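Suppressor protein STP22 of temperature-sensitive alpha-factor receptor and arginine permease (Saccharomyces cerevisiae, PDB 3R3Q) probably works in endosomal sorting as a subunit of ESCRT-I, its N-terminal UEV domain taking part in the recruitment of that complex by ESCRT-0. Local coordinates at residues D29-T32 / T33-D36; A139-N142 / L143-V147; S115-I118 / Q119-I122; L38-L41 / D42-S46; P90-Y93 / P94-P97. The protein carries 1 engineered substitution. One frame throughout, in Å; residues are numbered along the deposited sequence. Where two conformers were deposited one is given.

From the N terminus, contact 1 caps the start of helix 30-43 and contact 4 ends the same helix, leading into strand 47-55. Contact 5 turns the chain between strands 82-88 and 99-102, contact 3 makes the short helix 118-121, and contact 2 opens helix 143-152. Every contact closes only a local turn, and the five follow in series without nesting or crossing. Contacts 1, 2 and 5 meet where Tyr-93 OH reaches Asp-36 OD2 and lies against Asn-142. Contact 2 also packs on contact 4, Val-147 touching Leu-40 and Phe-44. Contact 3 stands apart, its centre about 31 Å from that of contact 1.

Contact 1. Residues D29-T32 / T33-D36; sequences DGRT and TFHD. With ZN (zinc ion), chain I; ZN (zinc ion), chain D.
Asp-29 O is gripped twice by Thr-33, whose backbone N donates to it at 3.0 Å and whose OG1 donates at the same 3.0 Å from above the carbonyl plane. These bonds open helix 30-43, with Asp-29 as its N-cap. The aspartate side chain completes the cap: Thr-32 N donates to Asp-29 OD1 at 3.1 Å, meeting the oxygen from above the carboxylate plane. The other oxygen, Asp-29 OD2, binds a zinc ion at 2.0 Å, and Thr-32 OG1 binds the same ion at 2.1 Å. Thr-32 has OG1 beside its backbone N (chi1 -65°), which faces the hydroxyl to the metal, while CG2 runs alongside the Asp-36 carboxylate. Capping and metal binding thus share one carboxylate, and two atoms from elsewhere finish the site.

Farther along, Phe-34 N donates to Gly-30 O at 2.8 Å in the regular helical pattern. Arg-31 bends at chi2 and chi3 and lies beside Phe-34, guanidinium and ring planes nearly perpendicular; the ring packs on Val-16 and Ile-23 of helix 13-23. Asp-36 divides its carboxylate, OD2 taking the hydroxyl of Tyr-93 and OD1 accepting from His-35 ND1 at 3.0 Å, close to the imidazole plane. Replacing Asp-36 by an alanine would probably leave His-35 ND1 and the Tyr-93 hydroxyl without this acceptor, and the imidazole held mainly through its zinc bond. At the other nitrogen of that ring, His-35 NE2 holds a second zinc ion at 2.0 Å.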
loop_
_atom_site.group_PDB
_atom_site.type_symbol
_atom_site.label_atom_id
_atom_site.label_comp_id
_atom_site.label_asym_id
_atom_site.label_seq_id
_atom_site.Cartn_x
_atom_site.Cartn_y
_atom_site.Cartn_z
ATOM N N ASP A 29 -18.205 3.260 1.731
ATOM C CA ASP A 29 -18.058 4.606 1.183
ATOM C C ASP A 29 -17.407 4.487 -0.186
ATOM O O ASP A 29 -16.189 4.610 -0.328
ATOM C CB ASP A 29 -17.202 5.453 2.124
ATOM C CG ASP A 29 -17.139 6.910 1.725
ATOM O OD1 ASP A 29 -17.530 7.271 0.590
ATOM O OD2 ASP A 29 -16.668 7.691 2.584
ATOM N N GLY A 30 -18.227 4.224 -1.194
ATOM C CA GLY A 30 -17.718 3.982 -2.530
ATOM C C GLY A 30 -17.097 5.206 -3.170
ATOM O O GLY A 30 -16.122 5.090 -3.917
ATOM N N ARG A 31 -17.662 6.381 -2.905
ATOM C CA ARG A 31 -17.139 7.602 -3.515
ATOM C C ARG A 31 -15.717 7.875 -3.040
ATOM O O ARG A 31 -14.822 8.179 -3.834
ATOM C CB ARG A 31 -18.039 8.804 -3.207
ATOM C CG ARG A 31 -17.511 10.107 -3.776
ATOM C CD ARG A 31 -17.282 10.009 -5.282
ATOM N NE ARG A 31 -18.531 9.772 -6.003
ATOM C CZ ARG A 31 -18.604 9.456 -7.292
ATOM N NH1 ARG A 31 -17.496 9.342 -8.013
ATOM N NH2 ARG A 31 -19.787 9.257 -7.862
ATOM N N THR A 32 -15.505 7.763 -1.738
ATOM C CA THR A 32 -14.178 7.992 -1.186
ATOM C C THR A 32 -13.194 6.907 -1.619
ATOM O O THR A 32 -12.044 7.203 -1.946
ATOM C CB THR A 32 -14.261 8.110 0.347
ATOM O OG1 THR A 32 -15.020 9.292 0.665
ATOM C CG2 THR A 32 -12.877 8.199 0.982
ATOM N N THR A 33 -13.642 5.660 -1.630
ATOM C CA THR A 33 -12.759 4.579 -2.026
ATOM C C THR A 33 -12.361 4.744 -3.494
ATOM O O THR A 33 -11.192 4.623 -3.843
ATOM C CB THR A 33 -13.390 3.202 -1.738
ATOM O OG1 THR A 33 -13.629 3.078 -0.332
ATOM C CG2 THR A 33 -12.450 2.090 -2.167
ATOM N N PHE A 34 -13.333 5.071 -4.342
ATOM C CA PHE A 34 -13.056 5.295 -5.755
ATOM C C PHE A 34 -12.102 6.464 -5.943
ATOM O O PHE A 34 -11.070 6.339 -6.608
ATOM C CB PHE A 34 -14.366 5.539 -6.514
ATOM C CG PHE A 34 -14.172 5.968 -7.940
ATOM C CD1 PHE A 34 -13.780 5.054 -8.899
ATOM C CD2 PHE A 34 -14.375 7.282 -8.314
ATOM C CE1 PHE A 34 -13.598 5.437 -10.222
ATOM C CE2 PHE A 34 -14.202 7.674 -9.628
ATOM C CZ PHE A 34 -13.815 6.745 -10.590
ATOM N N HIS A 35 -12.431 7.607 -5.350
ATOM C CA HIS A 35 -11.564 8.741 -5.559
ATOM C C HIS A 35 -10.142 8.456 -5.091
ATOM O O HIS A 35 -9.177 8.735 -5.796
ATOM C CB HIS A 35 -12.026 10.005 -4.830
ATOM C CG HIS A 35 -11.016 11.089 -4.949
ATOM N ND1 HIS A 35 -9.939 11.206 -4.088
ATOM C CD2 HIS A 35 -10.833 12.019 -5.910
ATOM C CE1 HIS A 35 -9.154 12.179 -4.512
ATOM N NE2 HIS A 35 -9.675 12.685 -5.615
ATOM N N ASP A 36 -10.017 7.929 -3.877
ATOM C CA ASP A 36 -8.699 7.814 -3.261
ATOM C C ASP A 36 -7.850 6.771 -3.967
ATOM O O ASP A 36 -6.642 6.922 -4.074
ATOM C CB ASP A 36 -8.814 7.502 -1.757
ATOM C CG ASP A 36 -9.287 8.700 -0.944
ATOM O OD1 ASP A 36 -9.838 9.642 -1.549
ATOM O OD2 ASP A 36 -9.098 8.698 0.281
HETATM ZN ZN ZN I . -16.631 9.578 2.013
HETATM ZN ZN ZN D . -8.790 13.975 -6.925
#

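Contact 2. Residues A139-N142 / L143-V147; sequences AAMN and LIMVV
The N-cap of helix 143-152 is Asn-142, whose side-chain OD1 accepts from Met-145 N at 2.8 Å. The donor lies almost straight out along the side-chain carbonyl, with a C=O...N angle of 176°. The torsion that allows it puts CG of Asn-142 between its own backbone N and carbonyl carbon (chi1 62°), which folds the amide forward over the first turn. OD1 also lies against Met-145 CG, at 3.3 Å, and against CB of Ile-144. The first main-chain bond of the helix is weaker, Val-146 N to Asn-142 O at 3.5 Å, and Val-147 N follows with a regular bond to Leu-143 O. Asn-142 N is buried without a partner in the model.

The capped helix lies against helix 30-43 and the sheet of the UEV domain: Ile-144 touches Ala-39 and Asn-43, Val-147 packs on Leu-40, and Leu-143 turns to Met-87 of strand 82-88. Asn-142 itself rests on Asp-36. On another side of the turn two methionines meet at about a right angle. Met-145 is bent at chi3, and its SD comes to 3.7 Å from Met-141 CA and 4.1 Å from Met-141 CB. Met-141, extended beyond CG, runs on to Ile-132 and Trp-136, while its CG passes 4.2 Å from Met-145 CE.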
loop_
_atom_site.group_PDB
_atom_site.type_symbol
_atom_site.label_atom_id
_atom_site.label_comp_id
_atom_site.label_asym_id
_atom_site.label_seq_id
_atom_site.Cartn_x
_atom_site.Cartn_y
_atom_site.Cartn_z
ATOM N N ALA A 139 -10.867 11.161 8.342
ATOM C CA ALA A 139 -11.348 12.292 7.563
ATOM C C ALA A 139 -10.214 13.028 6.841
ATOM O O ALA A 139 -10.423 13.610 5.774
ATOM C CB ALA A 139 -12.122 13.248 8.464
ATOM N N ALA A 140 -9.012 12.977 7.405
ATOM C CA ALA A 140 -7.933 13.847 6.979
ATOM C C ALA A 140 -6.750 13.115 6.360
ATOM O O ALA A 140 -5.719 13.726 6.071
ATOM C CB ALA A 140 -7.463 14.692 8.158
ATOM N N MET A 141 -6.899 11.808 6.152
ATOM C CA MET A 141 -5.819 11.029 5.561
ATOM C C MET A 141 -6.298 10.266 4.329
ATOM O O MET A 141 -7.496 10.217 4.053
ATOM C CB MET A 141 -5.232 10.092 6.617
ATOM C CG MET A 141 -4.585 10.868 7.768
ATOM S SD MET A 141 -3.755 9.750 8.892
ATOM C CE MET A 141 -2.903 10.918 9.940
ATOM N N ASN A 142 -5.370 9.669 3.591
ATOM C CA ASN A 142 -5.730 8.975 2.359
ATOM C C ASN A 142 -4.671 7.935 2.000
ATOM O O ASN A 142 -3.727 7.729 2.759
ATOM C CB ASN A 142 -5.953 9.985 1.225
ATOM C CG ASN A 142 -4.714 10.791 0.900
ATOM O OD1 ASN A 142 -3.593 10.290 0.974
ATOM N ND2 ASN A 142 -4.907 12.055 0.556
ATOM N N LEU A 143 -4.854 7.249 0.876
ATOM C CA LEU A 143 -3.945 6.171 0.484
ATOM C C LEU A 143 -2.577 6.696 0.073
ATOM O O LEU A 143 -1.550 6.065 0.351
ATOM C CB LEU A 143 -4.556 5.347 -0.649
ATOM C CG LEU A 143 -5.915 4.715 -0.348
ATOM C CD1 LEU A 143 -6.463 4.068 -1.609
ATOM C CD2 LEU A 143 -5.807 3.676 0.769
ATOM N N ILE A 144 -2.556 7.851 -0.586
ATOM C CA ILE A 144 -1.288 8.457 -0.986
ATOM C C ILE A 144 -0.391 8.713 0.226
ATOM O O ILE A 144 0.813 8.438 0.186
ATOM C CB ILE A 144 -1.516 9.758 -1.756
ATOM C CG1 ILE A 144 -2.087 9.461 -3.143
ATOM C CG2 ILE A 144 -0.214 10.536 -1.897
ATOM C CD1 ILE A 144 -2.675 10.678 -3.823
ATOM N N MET A 145 -0.973 9.228 1.305
ATOM C CA MET A 145 -0.194 9.503 2.513
ATOM C C MET A 145 0.428 8.239 3.077
ATOM O O MET A 145 1.548 8.278 3.581
ATOM C CB MET A 145 -1.062 10.194 3.560
ATOM C CG MET A 145 -1.500 11.580 3.130
ATOM S SD MET A 145 -2.577 12.305 4.377
ATOM C CE MET A 145 -1.425 12.610 5.706
ATOM N N VAL A 146 -0.289 7.120 2.991
ATOM C CA VAL A 146 0.234 5.861 3.502
ATOM C C VAL A 146 1.453 5.435 2.679
ATOM O O VAL A 146 2.479 5.036 3.235
ATOM C CB VAL A 146 -0.840 4.749 3.526
ATOM C CG1 VAL A 146 -0.219 3.439 3.956
ATOM C CG2 VAL A 146 -1.982 5.119 4.487
ATOM N N VAL A 147 1.348 5.522 1.355
ATOM C CA VAL A 147 2.465 5.150 0.497
ATOM C C VAL A 147 3.650 6.113 0.646
ATOM O O VAL A 147 4.798 5.674 0.677
ATOM C CB VAL A 147 2.019 5.018 -0.962
ATOM C CG1 VAL A 147 3.211 4.793 -1.861
ATOM C CG2 VAL A 147 1.013 3.868 -1.074
#

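Contact 3. Residues S115-I118 / Q119-I122; sequences SLPI and QEYI. With ZN (zinc ion), chain F.
Glu-120 CB starts 3.2 Å from Pro-117 O, so the side chain leaves the backbone beside the very carbonyl that its own N-H uses. CG comes next, 3.5 Å from the same oxygen. It stands anti to the carbonyl carbon of Glu-120 (chi1 -64°), and the chain runs on extended, back along the proline. CD then passes Pro-117 CB at 3.7 Å, and OE2, closer still, lies 3.2 Å from that carbon. At the tip OE2 binds a zinc ion at 2.0 Å, a water is a further ligand of the metal, and Glu-156 brings another carboxylate to the ion. Only OE2 of Glu-120 reaches the metal; OE1 stays 4.0 Å from it. The positive ion is likely to ease the repulsion between the two carboxylates.

The backbone beneath is tightly wound. Glu-120 N donates to Pro-117 O at 3.0 Å and Tyr-121 N to Ile-118 O at 3.0 Å, each donor standing well above the carbonyl plane. Pro-117 O is also flanked by CD2 of the Tyr-121 ring, which leans on Pro-131 and Leu-153. One residue earlier a water bridges the gap, donating to Leu-116 O and accepting from Gln-119 N. Ile-118 points to Phe-107 and to Ile-83 of strand 82-88, anchoring the turn to the sheet. The two bonds from residue i+3 back to residue i are consistent with 3-10-like winding, in a short surface helix that lends one glutamate to a zinc site.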
loop_
_atom_site.group_PDB
_atom_site.type_symbol
_atom_site.label_atom_id
_atom_site.label_comp_id
_atom_site.label_asym_id
_atom_site.label_seq_id
_atom_site.Cartn_x
_atom_site.Cartn_y
_atom_site.Cartn_z
ATOM N N SER A 115 20.043 -2.691 6.036
ATOM C CA SER A 115 20.098 -1.330 6.569
ATOM C C SER A 115 18.763 -0.608 6.412
ATOM O O SER A 115 18.465 0.329 7.154
ATOM C CB SER A 115 21.221 -0.533 5.901
ATOM O OG SER A 115 22.481 -1.075 6.247
ATOM N N LEU A 116 17.959 -1.049 5.449
ATOM C CA LEU A 116 16.591 -0.556 5.338
ATOM C C LEU A 116 15.787 -1.109 6.507
ATOM O O LEU A 116 15.782 -2.318 6.747
ATOM C CB LEU A 116 15.958 -0.956 4.004
ATOM C CG LEU A 116 16.398 -0.143 2.784
ATOM C CD1 LEU A 116 17.883 -0.327 2.502
ATOM C CD2 LEU A 116 15.568 -0.520 1.572
ATOM N N PRO A 117 15.123 -0.221 7.255
ATOM C CA PRO A 117 14.412 -0.619 8.476
ATOM C C PRO A 117 13.121 -1.410 8.257
ATOM O O PRO A 117 12.246 -1.382 9.123
ATOM C CB PRO A 117 14.110 0.716 9.167
ATOM C CG PRO A 117 14.272 1.771 8.123
ATOM C CD PRO A 117 15.242 1.242 7.117
ATOM N N ILE A 118 13.008 -2.115 7.135
ATOM C CA ILE A 118 11.825 -2.932 6.850
ATOM C C ILE A 118 11.537 -3.942 7.955
ATOM O O ILE A 118 10.385 -4.126 8.357
ATOM C CB ILE A 118 11.986 -3.688 5.517
ATOM C CG1 ILE A 118 12.137 -2.697 4.368
ATOM C CG2 ILE A 118 10.802 -4.614 5.273
ATOM C CD1 ILE A 118 12.457 -3.372 3.043
ATOM N N GLN A 119 12.586 -4.581 8.457
ATOM C CA GLN A 119 12.450 -5.574 9.517
ATOM C C GLN A 119 11.831 -4.990 10.794
ATOM O O GLN A 119 11.210 -5.723 11.567
ATOM C CB GLN A 119 13.810 -6.211 9.828
ATOM C CG GLN A 119 13.769 -7.317 10.871
ATOM C CD GLN A 119 15.128 -7.956 11.091
ATOM O OE1 GLN A 119 16.083 -7.683 10.360
ATOM N NE2 GLN A 119 15.220 -8.815 12.103
ATOM N N GLU A 120 11.999 -3.685 11.021
ATOM C CA GLU A 120 11.425 -3.053 12.208
ATOM C C GLU A 120 9.915 -3.142 12.204
ATOM O O GLU A 120 9.292 -3.201 13.257
ATOM C CB GLU A 120 11.763 -1.557 12.286
ATOM C CG GLU A 120 13.223 -1.198 12.442
ATOM C CD GLU A 120 13.407 0.272 12.748
ATOM O OE1 GLU A 120 12.506 0.875 13.352
ATOM O OE2 GLU A 120 14.446 0.845 12.388
ATOM N N TYR A 121 9.333 -3.100 11.017
ATOM C CA TYR A 121 7.908 -2.849 10.875
ATOM C C TYR A 121 7.117 -4.051 10.402
ATOM O O TYR A 121 5.900 -3.981 10.302
ATOM C CB TYR A 121 7.688 -1.745 9.840
ATOM C CG TYR A 121 8.090 -0.364 10.284
ATOM C CD1 TYR A 121 7.322 0.334 11.200
ATOM C CD2 TYR A 121 9.223 0.248 9.773
ATOM C CE1 TYR A 121 7.674 1.600 11.610
ATOM C CE2 TYR A 121 9.575 1.525 10.162
ATOM C CZ TYR A 121 8.801 2.191 11.082
ATOM O OH TYR A 121 9.141 3.458 11.488
ATOM N N ILE A 122 7.794 -5.139 10.077
ATOM C CA ILE A 122 7.109 -6.251 9.433
ATOM C C ILE A 122 6.763 -7.340 10.440
ATOM O O ILE A 122 7.524 -7.600 11.376
ATOM C CB ILE A 122 7.963 -6.820 8.280
ATOM C CG1 ILE A 122 7.107 -7.604 7.287
ATOM C CG2 ILE A 122 9.090 -7.687 8.818
ATOM C CD1 ILE A 122 7.886 -8.016 6.054
HETATM ZN ZN ZN F . 16.384 0.398 12.533
HETATM O O HOH W 1 15.181 -4.814 7.211
HETATM O O HOH W 2 16.795 -1.807 12.250
#

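Contact 4. Residues L38-L41 / D42-S46; sequences LALL and DNFHS
Leu-40 carries CG anti to its backbone N (chi1 -178°) and turns CD1 forward at chi2 (67°), while Phe-44 holds CG beside its own N (chi1 -63°); together these torsions bring the leucine methyl against the ring. Leu-40 CD1 lies 3.4 Å from Phe-44 CD1 and 3.7 Å from Phe-44 CE1, a tight approach in which the side chains cross obliquely. Under the pair, Leu-40 O accepts from Phe-44 N at 3.0 Å and, more weakly, from Asn-43 N at 3.2 Å. Asn-43 N also reaches Ala-39 O at 3.1 Å, and Asp-42 N makes a regular bond to Leu-38 O at 2.9 Å.

This is the C-terminal end of helix 30-43 of the UEV domain, where Phe-44 is the first residue to leave helical backbone angles. Leu-40 faces inward, onto Ile-67 and Leu-47 of the sheet, and Phe-44 touches Val-147 of helix 143-152. A serine in place of Phe-44 would probably open a gap beside Leu-40 CD1 and take away an apolar neighbour of Val-147. On the outer side, the Asp-42 carboxylate lies next to a bound zinc ion. Past the end of the helix, His-45 folds back to set the edge of its ring, at CD2, 3.7 Å from Leu-41 O, and the chain goes on to Ser-46, which bonds to Thr-70 of strand 61-72.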
loop_
_atom_site.group_PDB
_atom_site.type_symbol
_atom_site.label_atom_id
_atom_site.label_comp_id
_atom_site.label_asym_id
_atom_site.label_seq_id
_atom_site.Cartn_x
_atom_site.Cartn_y
_atom_site.Cartn_z
ATOM N N LEU A 38 -8.104 5.997 -7.230
ATOM C CA LEU A 38 -7.690 6.621 -8.477
ATOM C C LEU A 38 -6.583 7.665 -8.267
ATOM O O LEU A 38 -5.656 7.787 -9.071
ATOM C CB LEU A 38 -8.899 7.247 -9.172
ATOM C CG LEU A 38 -8.710 7.673 -10.617
ATOM C CD1 LEU A 38 -8.473 6.469 -11.525
ATOM C CD2 LEU A 38 -9.930 8.444 -11.048
ATOM N N ALA A 39 -6.660 8.422 -7.177
ATOM C CA ALA A 39 -5.607 9.380 -6.895
ATOM C C ALA A 39 -4.283 8.662 -6.651
ATOM O O ALA A 39 -3.229 9.128 -7.090
ATOM C CB ALA A 39 -5.968 10.243 -5.709
ATOM N N LEU A 40 -4.335 7.540 -5.942
ATOM C CA LEU A 40 -3.125 6.763 -5.698
ATOM C C LEU A 40 -2.538 6.290 -7.022
ATOM O O LEU A 40 -1.335 6.419 -7.257
ATOM C CB LEU A 40 -3.418 5.577 -4.779
ATOM C CG LEU A 40 -2.211 4.713 -4.409
ATOM C CD1 LEU A 40 -1.231 5.498 -3.544
ATOM C CD2 LEU A 40 -2.658 3.450 -3.683
ATOM N N LEU A 41 -3.383 5.749 -7.894
ATOM C CA LEU A 41 -2.900 5.214 -9.169
ATOM C C LEU A 41 -2.324 6.325 -10.050
ATOM O O LEU A 41 -1.329 6.119 -10.747
ATOM C CB LEU A 41 -4.027 4.491 -9.909
ATOM C CG LEU A 41 -4.554 3.250 -9.198
ATOM C CD1 LEU A 41 -5.773 2.696 -9.941
ATOM C CD2 LEU A 41 -3.463 2.202 -9.104
ATOM N N ASP A 42 -2.957 7.496 -10.027
ATOM C CA ASP A 42 -2.471 8.630 -10.805
ATOM C C ASP A 42 -1.118 9.140 -10.338
ATOM O O ASP A 42 -0.310 9.605 -11.139
ATOM C CB ASP A 42 -3.477 9.778 -10.740
ATOM C CG ASP A 42 -4.298 9.886 -11.981
ATOM O OD1 ASP A 42 -4.324 8.909 -12.762
ATOM O OD2 ASP A 42 -4.920 10.949 -12.176
ATOM N N ASN A 43 -0.867 9.074 -9.044
ATOM C CA ASN A 43 0.368 9.623 -8.515
ATOM C C ASN A 43 1.511 8.624 -8.502
ATOM O O ASN A 43 2.677 9.015 -8.484
ATOM C CB ASN A 43 0.139 10.226 -7.137
ATOM C CG ASN A 43 -0.626 11.535 -7.206
ATOM O OD1 ASN A 43 -1.789 11.611 -6.813
ATOM N ND2 ASN A 43 0.019 12.567 -7.738
ATOM N N PHE A 44 1.168 7.338 -8.521
ATOM C CA PHE A 44 2.161 6.268 -8.525
ATOM C C PHE A 44 1.916 5.293 -9.678
ATOM O O PHE A 44 1.167 4.321 -9.553
ATOM C CB PHE A 44 2.130 5.519 -7.193
ATOM C CG PHE A 44 2.494 6.370 -6.017
ATOM C CD1 PHE A 44 1.522 6.789 -5.128
ATOM C CD2 PHE A 44 3.806 6.742 -5.800
ATOM C CE1 PHE A 44 1.852 7.573 -4.040
ATOM C CE2 PHE A 44 4.149 7.531 -4.712
ATOM C CZ PHE A 44 3.171 7.946 -3.834
ATOM N N HIS A 45 2.557 5.564 -10.807
ATOM C CA HIS A 45 2.340 4.766 -12.005
ATOM C C HIS A 45 2.866 3.340 -11.882
ATOM O O HIS A 45 2.563 2.495 -12.728
ATOM C CB HIS A 45 2.969 5.458 -13.215
ATOM C CG HIS A 45 2.377 6.801 -13.509
ATOM N ND1 HIS A 45 3.083 7.811 -14.125
ATOM C CD2 HIS A 45 1.145 7.305 -13.255
ATOM C CE1 HIS A 45 2.310 8.877 -14.246
ATOM N NE2 HIS A 45 1.129 8.595 -13.726
ATOM N N SER A 46 3.644 3.076 -10.835
ATOM C CA SER A 46 4.185 1.743 -10.586
ATOM C C SER A 46 3.205 0.874 -9.800
ATOM O O SER A 46 3.533 -0.255 -9.419
ATOM C CB SER A 46 5.497 1.843 -9.812
ATOM O OG SER A 46 5.292 2.508 -8.579
#

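Contact 5. Residues P90-Y93 / P94-P97; sequences PSMY and PVKP
The peptide between Tyr-93 and Pro-94 is cis, and it follows a type I beta turn from Pro-90 to Tyr-93, closed by Tyr-93 N donating to Pro-90 O at 2.9 Å. Met-92 O gathers the next two amides, both weakly: Val-95 N at 2.9 Å with a bent angle and Lys-96 N at 3.4 Å but straighter.

The cis bond folds the proline back over the tyrosine. Pro-94 CB stands 3.8 Å above the centre of the Tyr-93 ring, 4° off the normal, a CH-pi contact over one face. Tyr-93 has CG anti to its N (chi1 -179°), which carries the ring out to helix 30-43, where its OH bonds to Asp-36. The proline also touches Thr-32 of that helix, and its O accepts from NE1 of Trp-136.

Lys-96 O receives a CA-H...O contact from Tyr-93 CA at 3.5 Å. Pro-90 CG packs against Lys-96 CB at 3.8 Å and sits 3.2 Å from Pro-97 O. Met-92 CB lies 3.9 Å from CG of Lys-96, whose extended chain leads its amine away. A Tyr-Pro-x-x-Pro run with a cis proline, between the third and fourth strands of the sheet, is characteristic of the E2-like fold to which UEV domains belong.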
loop_
_atom_site.group_PDB
_atom_site.type_symbol
_atom_site.label_atom_id
_atom_site.label_comp_id
_atom_site.label_asym_id
_atom_site.label_seq_id
_atom_site.Cartn_x
_atom_site.Cartn_y
_atom_site.Cartn_z
ATOM N N PRO A 90 -9.715 -1.952 2.910
ATOM C CA PRO A 90 -10.825 -2.588 3.625
ATOM C C PRO A 90 -12.183 -1.959 3.286
ATOM O O PRO A 90 -12.278 -0.783 2.903
ATOM C CB PRO A 90 -10.472 -2.338 5.100
ATOM C CG PRO A 90 -9.730 -1.028 5.069
ATOM C CD PRO A 90 -8.885 -1.120 3.806
ATOM N N SER A 91 -13.242 -2.744 3.460
ATOM C CA SER A 91 -14.564 -2.306 3.047
ATOM C C SER A 91 -15.055 -1.062 3.799
ATOM O O SER A 91 -15.923 -0.339 3.304
ATOM C CB SER A 91 -15.568 -3.464 3.155
ATOM O OG SER A 91 -15.634 -3.959 4.486
ATOM N N MET A 92 -14.494 -0.802 4.979
ATOM C CA MET A 92 -14.857 0.385 5.754
ATOM C C MET A 92 -13.952 1.590 5.523
ATOM O O MET A 92 -14.054 2.580 6.248
ATOM C CB MET A 92 -14.910 0.060 7.251
ATOM C CG MET A 92 -16.127 -0.762 7.634
ATOM S SD MET A 92 -17.671 0.147 7.405
ATOM C CE MET A 92 -17.443 1.508 8.549
ATOM N N TYR A 93 -13.072 1.517 4.528
ATOM C CA TYR A 93 -12.220 2.664 4.185
ATOM C C TYR A 93 -13.083 3.925 4.000
ATOM O O TYR A 93 -14.123 3.857 3.361
ATOM C CB TYR A 93 -11.401 2.370 2.914
ATOM C CG TYR A 93 -10.491 3.510 2.548
ATOM C CD1 TYR A 93 -9.284 3.685 3.193
ATOM C CD2 TYR A 93 -10.865 4.442 1.577
ATOM C CE1 TYR A 93 -8.461 4.748 2.889
ATOM C CE2 TYR A 93 -10.046 5.516 1.259
ATOM C CZ TYR A 93 -8.845 5.662 1.930
ATOM O OH TYR A 93 -8.006 6.720 1.647
ATOM N N PRO A 94 -12.660 5.086 4.533
ATOM C CA PRO A 94 -11.397 5.400 5.205
ATOM C C PRO A 94 -11.455 5.286 6.721
ATOM O O PRO A 94 -10.474 5.665 7.361
ATOM C CB PRO A 94 -11.177 6.863 4.823
ATOM C CG PRO A 94 -12.559 7.421 4.810
ATOM C CD PRO A 94 -13.412 6.315 4.201
ATOM N N VAL A 95 -12.552 4.803 7.289
ATOM C CA VAL A 95 -12.611 4.612 8.735
ATOM C C VAL A 95 -11.530 3.634 9.167
ATOM O O VAL A 95 -10.874 3.820 10.193
ATOM C CB VAL A 95 -13.991 4.112 9.176
ATOM C CG1 VAL A 95 -14.008 3.846 10.678
ATOM C CG2 VAL A 95 -15.054 5.133 8.806
ATOM N N LYS A 96 -11.347 2.589 8.374
ATOM C CA LYS A 96 -10.237 1.670 8.554
ATOM C C LYS A 96 -9.200 1.926 7.478
ATOM O O LYS A 96 -9.549 2.121 6.316
ATOM C CB LYS A 96 -10.733 0.233 8.457
ATOM C CG LYS A 96 -11.738 -0.122 9.546
ATOM C CD LYS A 96 -11.983 -1.620 9.621
ATOM C CE LYS A 96 -12.948 -1.957 10.746
ATOM N NZ LYS A 96 -13.135 -3.428 10.896
ATOM N N PRO A 97 -7.919 1.918 7.852
ATOM C CA PRO A 97 -6.853 2.201 6.892
ATOM C C PRO A 97 -6.533 0.979 6.036
ATOM O O PRO A 97 -6.928 -0.143 6.386
ATOM C CB PRO A 97 -5.659 2.514 7.799
ATOM C CG PRO A 97 -5.890 1.665 8.985
ATOM C CD PRO A 97 -7.385 1.693 9.210
#